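Exoribonuclease II, mitochondrial (PDB 6F3H) probably degrades RNA from the 3' end as the magnesium-dependent, RNB-family exoribonuclease of the mitochondrial RNA degradosome. Local coordinates at residues A[497-502]-A[556-561]; A[531-536]-A[544-549]. The protein carries 1 engineered substitution. All coordinates share one frame; numbering follows the deposited sequence.

Contact 1 of 2, residues A[497-502]-A[556-561]; sequences LVNKED and ATKLLH
Lys558 NZ comes closest to the side-chain amide of Asn499 without hydrogen-bonding to it, lying 4.4 Å from Asn499 CG. The lysine leaves helix 543-567 with its CB directed at the strand. Bends at its third and fourth torsions (chi3 -88°, chi4 -83°) then fold the chain over, and the side chains of Lys558 and Asn499 run roughly perpendicular to each other. Asn499 is the last residue of strand 488-499; it is partly exposed, and its backbone is hydrogen-bonded to Val420. The meeting of lysine and asparagine is one of polar proximity at the edge of the interface.

One helical position further on, the chemistry becomes apolar. Leu497 CD2 faces Leu559 CD2 at 4.4 Å, a methyl-to-methyl contact. Leu497 directs its CB toward the helix, whereas Leu559 starts off along the flank and brings only its end toward the strand. The two side chains together span the gap between the backbones, which is 10.0 Å from Leu497 CA to Leu559 CA. Leu505 of the adjacent strand 505-519 touches both leucines, and Phe611 of helix 603-625 touches Leu559. The interface thus joins a helix to the face of a sheet, a helix packed against a mixed beta-sheet within the RNB domain.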
# COMPACT_ATOMS: atom_id res chain seq x y z
N LEU A 497 1.74 -33.60 -8.06
CA LEU A 497 3.17 -33.46 -8.00
C LEU A 497 3.80 -34.83 -7.90
O LEU A 497 3.30 -35.71 -7.19
CB LEU A 497 3.59 -32.64 -6.81
CG LEU A 497 3.03 -31.25 -6.90
CD1 LEU A 497 2.35 -30.94 -5.62
CD2 LEU A 497 4.21 -30.37 -7.10
N VAL A 498 4.91 -34.97 -8.60
CA VAL A 498 5.65 -36.22 -8.66
C VAL A 498 7.03 -35.98 -8.07
O VAL A 498 7.68 -34.98 -8.38
CB VAL A 498 5.72 -36.71 -10.11
CG1 VAL A 498 4.34 -36.68 -10.67
CG2 VAL A 498 6.57 -35.79 -10.94
N ASN A 499 7.45 -36.86 -7.16
CA ASN A 499 8.83 -36.81 -6.71
C ASN A 499 9.72 -37.28 -7.84
O ASN A 499 9.39 -38.25 -8.54
CB ASN A 499 9.03 -37.67 -5.46
CG ASN A 499 8.10 -37.29 -4.34
OD1 ASN A 499 7.02 -36.73 -4.57
ND2 ASN A 499 8.49 -37.61 -3.11
N LYS A 500 10.81 -36.56 -8.07
CA LYS A 500 11.72 -36.85 -9.17
C LYS A 500 12.97 -37.59 -8.69
O LYS A 500 13.31 -37.59 -7.50
CB LYS A 500 12.10 -35.56 -9.91
N GLU A 501 13.63 -38.23 -9.65
CA GLU A 501 14.81 -39.06 -9.38
C GLU A 501 15.91 -38.28 -8.67
O GLU A 501 16.43 -38.72 -7.64
CB GLU A 501 15.33 -39.61 -10.70
CG GLU A 501 15.16 -38.59 -11.84
CD GLU A 501 15.29 -39.17 -13.24
OE1 GLU A 501 15.84 -40.29 -13.38
OE2 GLU A 501 14.83 -38.51 -14.20
N ASP A 502 16.24 -37.10 -9.20
CA ASP A 502 17.29 -36.24 -8.67
C ASP A 502 17.07 -35.88 -7.20
O ASP A 502 17.88 -35.17 -6.60
CB ASP A 502 17.37 -34.97 -9.53
CG ASP A 502 15.99 -34.49 -9.99
OD1 ASP A 502 15.00 -34.76 -9.28
OD2 ASP A 502 15.89 -33.85 -11.05
N ALA A 556 6.86 -28.90 0.22
CA ALA A 556 7.21 -27.49 0.14
C ALA A 556 8.71 -27.30 0.09
O ALA A 556 9.22 -26.53 -0.72
CB ALA A 556 6.63 -26.72 1.32
N THR A 557 9.45 -28.04 0.92
CA THR A 557 10.89 -27.87 0.94
C THR A 557 11.47 -28.03 -0.45
O THR A 557 12.30 -27.23 -0.89
CB THR A 557 11.51 -28.88 1.92
OG1 THR A 557 11.06 -28.59 3.25
CG2 THR A 557 13.04 -28.81 1.90
N LYS A 558 10.94 -28.98 -1.22
CA LYS A 558 11.46 -29.16 -2.56
C LYS A 558 10.94 -28.10 -3.50
O LYS A 558 11.63 -27.74 -4.45
CB LYS A 558 11.12 -30.55 -3.06
CG LYS A 558 11.53 -31.61 -2.06
CD LYS A 558 11.85 -32.91 -2.75
CE LYS A 558 10.62 -33.75 -2.93
NZ LYS A 558 10.33 -34.52 -1.69
N LEU A 559 9.73 -27.60 -3.23
CA LEU A 559 9.17 -26.50 -4.00
C LEU A 559 10.00 -25.25 -3.84
O LEU A 559 10.29 -24.54 -4.81
CB LEU A 559 7.75 -26.22 -3.52
CG LEU A 559 6.58 -27.11 -3.93
CD1 LEU A 559 5.32 -26.70 -3.19
CD2 LEU A 559 6.39 -26.97 -5.40
N LEU A 560 10.35 -24.94 -2.61
CA LEU A 560 11.17 -23.77 -2.35
C LEU A 560 12.55 -23.95 -2.96
O LEU A 560 13.03 -23.08 -3.69
CB LEU A 560 11.24 -23.54 -0.85
CG LEU A 560 12.31 -22.59 -0.34
CD1 LEU A 560 12.15 -21.21 -0.96
CD2 LEU A 560 12.31 -22.56 1.20
N HIS A 561 13.20 -25.09 -2.68
CA HIS A 561 14.51 -25.34 -3.27
C HIS A 561 14.47 -25.22 -4.79
O HIS A 561 15.44 -24.77 -5.41
CB HIS A 561 15.00 -26.71 -2.83
CG HIS A 561 16.33 -27.07 -3.38
ND1 HIS A 561 16.52 -27.48 -4.68
CD2 HIS A 561 17.56 -27.06 -2.81
CE1 HIS A 561 17.80 -27.73 -4.88
NE2 HIS A 561 18.46 -27.48 -3.76

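Contact 2 of 2, residues A[531-536]-A[544-549]; sequences DSILNG and KQKKQL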
# COMPACT_ATOMS: atom_id res chain seq x y z
N ASP A 531 3.35 -26.69 14.02
CA ASP A 531 4.78 -26.77 14.28
C ASP A 531 5.06 -27.77 15.39
O ASP A 531 5.91 -28.66 15.24
CB ASP A 531 5.33 -25.40 14.62
CG ASP A 531 5.60 -24.56 13.39
OD1 ASP A 531 6.10 -25.11 12.38
OD2 ASP A 531 5.33 -23.33 13.43
N SER A 532 4.30 -27.71 16.48
CA SER A 532 4.60 -28.62 17.58
C SER A 532 4.35 -30.05 17.14
O SER A 532 5.01 -30.97 17.62
CB SER A 532 3.82 -28.23 18.85
OG SER A 532 2.43 -28.31 18.66
N ILE A 533 3.42 -30.23 16.23
CA ILE A 533 3.18 -31.54 15.64
C ILE A 533 4.41 -32.03 14.90
O ILE A 533 4.83 -33.18 15.06
CB ILE A 533 1.97 -31.46 14.71
CG1 ILE A 533 0.71 -31.37 15.56
CG2 ILE A 533 1.97 -32.62 13.73
CD1 ILE A 533 -0.47 -30.97 14.79
N LEU A 534 5.01 -31.18 14.07
CA LEU A 534 6.14 -31.63 13.26
C LEU A 534 7.41 -31.72 14.07
O LEU A 534 8.44 -32.15 13.55
CB LEU A 534 6.37 -30.71 12.07
CG LEU A 534 5.15 -30.53 11.17
CD1 LEU A 534 5.31 -29.29 10.30
CD2 LEU A 534 4.86 -31.75 10.35
N ASN A 535 7.35 -31.34 15.34
CA ASN A 535 8.40 -31.62 16.29
C ASN A 535 8.10 -32.82 17.19
O ASN A 535 8.96 -33.24 17.97
CB ASN A 535 8.62 -30.36 17.13
CG ASN A 535 9.95 -30.37 17.86
OD1 ASN A 535 10.97 -30.75 17.30
ND2 ASN A 535 9.93 -29.96 19.13
N GLY A 536 6.92 -33.42 17.05
CA GLY A 536 6.49 -34.49 17.92
C GLY A 536 5.81 -34.03 19.19
O GLY A 536 5.26 -34.86 19.90
N LYS A 544 -3.32 -40.44 10.45
CA LYS A 544 -3.48 -40.25 9.02
C LYS A 544 -3.34 -38.78 8.67
O LYS A 544 -2.64 -38.42 7.71
CB LYS A 544 -4.82 -40.84 8.55
CG LYS A 544 -4.70 -42.34 8.18
CD LYS A 544 -5.96 -43.02 7.61
CE LYS A 544 -5.65 -44.50 7.29
NZ LYS A 544 -6.68 -45.24 6.49
N GLN A 545 -3.95 -37.91 9.48
CA GLN A 545 -3.84 -36.48 9.27
C GLN A 545 -2.41 -36.01 9.51
O GLN A 545 -1.81 -35.36 8.65
CB GLN A 545 -4.85 -35.74 10.17
CG GLN A 545 -6.31 -35.82 9.64
CD GLN A 545 -7.38 -35.26 10.60
OE1 GLN A 545 -7.06 -34.74 11.67
NE2 GLN A 545 -8.65 -35.37 10.23
N LYS A 546 -1.84 -36.37 10.66
CA LYS A 546 -0.46 -35.97 10.96
C LYS A 546 0.48 -36.33 9.81
O LYS A 546 1.39 -35.56 9.48
CB LYS A 546 -0.01 -36.61 12.27
CG LYS A 546 1.50 -36.60 12.48
CD LYS A 546 1.89 -36.90 13.94
CE LYS A 546 3.41 -37.08 14.09
NZ LYS A 546 3.91 -37.16 15.50
N LYS A 547 0.27 -37.47 9.15
CA LYS A 547 1.19 -37.78 8.06
C LYS A 547 0.91 -36.95 6.81
O LYS A 547 1.84 -36.68 6.05
CB LYS A 547 1.20 -39.29 7.76
CG LYS A 547 1.92 -39.71 6.44
CD LYS A 547 3.43 -39.40 6.31
CE LYS A 547 4.30 -39.83 7.51
NZ LYS A 547 5.73 -39.42 7.28
N GLN A 548 -0.31 -36.46 6.61
CA GLN A 548 -0.50 -35.61 5.44
C GLN A 548 0.30 -34.32 5.58
O GLN A 548 0.87 -33.81 4.60
CB GLN A 548 -1.97 -35.31 5.24
CG GLN A 548 -2.82 -36.48 4.81
CD GLN A 548 -4.29 -36.26 5.11
OE1 GLN A 548 -4.69 -36.22 6.27
NE2 GLN A 548 -5.09 -36.07 4.06
N LEU A 549 0.41 -33.82 6.81
CA LEU A 549 1.21 -32.64 7.07
C LEU A 549 2.69 -32.88 6.80
O LEU A 549 3.35 -32.05 6.16
CB LEU A 549 0.99 -32.20 8.51
CG LEU A 549 -0.45 -31.85 8.85
CD1 LEU A 549 -0.58 -31.53 10.31
CD2 LEU A 549 -0.87 -30.64 8.06
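Ile533 and Lys546 bring the end of helix 527-534 to the beginning of helix 543-567, their CA atoms 7.4 Å apart, and Leu534 and Leu549 continue the approach with 8.0 Å between CA atoms. The two side chains of the first pair run antiparallel alongside one another. Lys546 has CG anti to its own N (chi1 163°) and stays extended from there on, which lays its methylenes alongside the isoleucine: Lys546 CG is 4.2 Å from Ile533 CG2. The same straight chain carries NZ beyond the isoleucine toward the last turn of the shorter helix, where it lies 4.1 Å from Ile533 O, too far for a hydrogen bond. A weak hydrogen bond from Lys546 NZ to Asn539 OD1 engages this ammonium group, and its charge may still be favoured by the carbonyl-rich helix end.

That end is closed by a Schellman motif. Gly536 takes a positive phi of 87°, and Gly536 N donates to Ile533 O over 2.9 Å as the chain turns out of the helix into the short connection leading to helix 543-567, a loop joining two consecutive helices inside the RNB domain.

Leu549 supplies the apolar half. Its CD1 meets Ile533 CG2 at 4.4 Å, while its CB receives Leu534 CD2 at 4.3 Å, so one leucine is touched by two neighbours of the opposing helix through different atoms. Ile533 and Leu549 are buried here, and the side chain of Leu549 lies about 12 Å from the bound magnesium ion.

Overall arrangement
Both contacts use helix 543-567, contact 2 near its start and contact 1 further along, with centres about 19 Å apart and no touch between them. Contact 1 sets the helix against a strand of a mixed sheet of the RNB domain, bridging residues far apart in sequence; contact 2 pairs it with the helix just before it. Each is partly buried and combines an apolar patch with a partly exposed lysine. Contact 2 is the larger, burying 205 Å² against 107 Å², and its leucines and isoleucine pack beside a helix end closed by a Schellman motif. Contact 1 relies on a single leucine pair. Neither has a direct hydrogen bond across it.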